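Transcriptional regulator, LacI family (Arthrobacter sp., PDB 4RKQ) probably represses transcription by binding operator DNA as a dimer, its periplasmic-binding-protein-like domain sensing a small effector, likely a sugar. Local coordinates at residues Phe198-Ala203 / Asp227-Gly232. Sequence-based numbering, arbitrary orientation.
With EDO (1,2-ethanediol), chain F.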
loop_
_atom_site.group_PDB
_atom_site.type_symbol
_atom_site.label_atom_id
_atom_site.label_comp_id
_atom_site.label_asym_id
_atom_site.label_seq_id
_atom_site.Cartn_x
_atom_site.Cartn_y
_atom_site.Cartn_z
ATOM N N PHE A 198 -11.250 -8.524 -11.502
ATOM C CA PHE A 198 -10.293 -7.716 -12.238
ATOM C C PHE A 198 -8.933 -7.654 -11.538
ATOM O O PHE A 198 -7.904 -7.770 -12.174
ATOM C CB PHE A 198 -10.894 -6.299 -12.416
ATOM C CG PHE A 198 -9.973 -5.349 -13.069
ATOM C CD1 PHE A 198 -9.866 -5.305 -14.449
ATOM C CD2 PHE A 198 -9.168 -4.506 -12.302
ATOM C CE1 PHE A 198 -8.970 -4.430 -15.063
ATOM C CE2 PHE A 198 -8.270 -3.628 -12.920
ATOM C CZ PHE A 198 -8.172 -3.587 -14.296
ATOM N N ASN A 199 -8.940 -7.424 -10.228
ATOM C CA ASN A 199 -7.744 -7.501 -9.473
ATOM C C ASN A 199 -8.013 -7.870 -8.028
ATOM O O ASN A 199 -9.189 -7.966 -7.599
ATOM C CB ASN A 199 -6.945 -6.163 -9.555
ATOM C CG ASN A 199 -7.710 -4.970 -9.012
ATOM O OD1 ASN A 199 -8.712 -5.102 -8.320
ATOM N ND2 ASN A 199 -7.214 -3.779 -9.328
ATOM N N ASP A 200 -6.922 -8.032 -7.283
ATOM C CA ASP A 200 -6.978 -8.380 -5.835
ATOM C C ASP A 200 -7.719 -7.396 -4.943
ATOM O O ASP A 200 -8.426 -7.812 -4.039
ATOM C CB ASP A 200 -5.586 -8.591 -5.251
ATOM C CG ASP A 200 -4.884 -9.864 -5.758
ATOM O OD1 ASP A 200 -5.527 -10.655 -6.455
ATOM O OD2 ASP A 200 -3.673 -10.049 -5.425
ATOM N N LEU A 201 -7.548 -6.095 -5.161
ATOM C CA LEU A 201 -8.263 -5.115 -4.375
ATOM C C LEU A 201 -9.784 -5.303 -4.539
ATOM O O LEU A 201 -10.537 -5.324 -3.547
ATOM C CB LEU A 201 -7.878 -3.716 -4.831
ATOM C CG LEU A 201 -8.593 -2.600 -4.101
ATOM C CD1 LEU A 201 -8.287 -2.677 -2.632
ATOM C CD2 LEU A 201 -8.243 -1.231 -4.695
ATOM N N MET A 202 -10.232 -5.461 -5.788
ATOM C CA MET A 202 -11.662 -5.727 -6.032
ATOM C C MET A 202 -12.045 -7.088 -5.422
ATOM O O MET A 202 -13.096 -7.228 -4.837
ATOM C CB MET A 202 -12.001 -5.609 -7.533
ATOM C CG MET A 202 -11.875 -4.169 -8.102
ATOM S SD MET A 202 -12.389 -3.999 -9.822
ATOM C CE MET A 202 -14.135 -3.787 -9.578
ATOM N N ALA A 203 -11.163 -8.087 -5.523
ATOM C CA ALA A 203 -11.446 -9.379 -4.920
ATOM C C ALA A 203 -11.643 -9.323 -3.414
ATOM O O ALA A 203 -12.483 -10.035 -2.884
ATOM C CB ALA A 203 -10.387 -10.421 -5.277
ATOM N N ASP A 227 -2.944 -10.060 -9.263
ATOM C CA ASP A 227 -1.881 -9.096 -8.949
ATOM C C ASP A 227 -0.858 -9.743 -8.008
ATOM O O ASP A 227 0.337 -9.559 -8.161
ATOM C CB ASP A 227 -2.385 -7.774 -8.322
ATOM C CG ASP A 227 -2.935 -6.767 -9.330
ATOM O OD1 ASP A 227 -2.754 -6.923 -10.566
ATOM O OD2 ASP A 227 -3.559 -5.761 -8.868
ATOM N N GLY A 228 -1.322 -10.492 -7.027
ATOM C CA GLY A 228 -0.409 -11.049 -6.030
ATOM C C GLY A 228 0.012 -10.010 -4.997
ATOM O O GLY A 228 1.136 -10.043 -4.526
ATOM N N ILE A 229 -0.861 -9.057 -4.661
ATOM C CA ILE A 229 -0.516 -8.091 -3.596
ATOM C C ILE A 229 -0.363 -8.836 -2.234
ATOM O O ILE A 229 -1.061 -9.799 -1.971
ATOM C CB ILE A 229 -1.520 -6.919 -3.506
ATOM C CG1 ILE A 229 -2.938 -7.371 -3.228
ATOM C CG2 ILE A 229 -1.526 -6.104 -4.807
ATOM C CD1 ILE A 229 -3.889 -6.249 -2.991
ATOM N N PRO A 230 0.544 -8.389 -1.374
ATOM C CA PRO A 230 0.743 -9.073 -0.070
ATOM C C PRO A 230 -0.517 -9.157 0.801
ATOM O O PRO A 230 -0.637 -10.064 1.608
ATOM C CB PRO A 230 1.810 -8.215 0.614
ATOM C CG PRO A 230 2.554 -7.575 -0.516
ATOM C CD PRO A 230 1.566 -7.354 -1.620
ATOM N N LEU A 231 -1.434 -8.204 0.641
ATOM C CA LEU A 231 -2.749 -8.230 1.312
ATOM C C LEU A 231 -3.465 -9.615 1.172
ATOM O O LEU A 231 -4.235 -10.028 2.043
ATOM C CB LEU A 231 -3.624 -7.156 0.655
ATOM C CG LEU A 231 -4.839 -6.531 1.327
ATOM C CD1 LEU A 231 -5.657 -5.770 0.307
ATOM C CD2 LEU A 231 -5.724 -7.531 2.009
ATOM N N GLY A 232 -3.243 -10.290 0.055
ATOM C CA GLY A 232 -3.906 -11.550 -0.238
ATOM C C GLY A 232 -3.591 -12.602 0.817
ATOM O O GLY A 232 -4.407 -13.455 1.072
HETATM C C1 EDO F . -3.892 -2.924 -11.141
HETATM O O1 EDO F . -4.243 -3.546 -9.891
HETATM C C2 EDO F . -2.818 -3.707 -11.864
HETATM O O2 EDO F . -3.424 -4.958 -12.213
HETATM O O HOH W 1 -2.661 -11.575 -3.440
HETATM O O HOH W 2 -4.978 -4.940 -6.555
#
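D200, in the first turn of helix 200-212, points its carboxylate into the loop that D227, G228 and I229 make after strand 222-225. With CG beside its own backbone N (chi1 -70°), the side chain leaves the helix toward that loop, and OD2 takes two successive amides. I229 N, 3.1 Å from D200 OD2, comes in nearly along the C-O axis, whereas the bond from G228 N to D200 OD2, 2.9 Å long, is bent to 128° and weak. A water adds a third donor to OD2 and also donates a hydrogen bond to I229 O, while OD1 is hydrogen-bonded to T241. Were D200 an alanine, the G228 and I229 amides and the T241 hydroxyl would probably be left without their acceptor and the loop freer to move. I229 packs against the D200 methylene, its CG1 3.5 Å from D200 CB. At G228 a side chain would jam against the preceding carbonyl oxygen, so the backbone angles there call for glycine.

N199 works alongside as N-cap: its OD1 accepts a nearly straight bond from M202 N (166°). That leaves ND2 facing the bound ethanediol, 3.0 Å from its O1. D227 holds the same diol from the other segment, OD1 taking O2 and OD2 taking O1, and a second water links D227 OD2 to L201 N.

R151 and N27 also bond the diol, which probably came from the crystallisation liquor. Polar groups gripping both hydroxyls are consistent with the effector cleft of a LacI-type regulator, where vicinal sugar hydroxyls could be held similarly. D200, turned to the neighbouring loop, would then act from the second shell, steadying the backbone that presents D227.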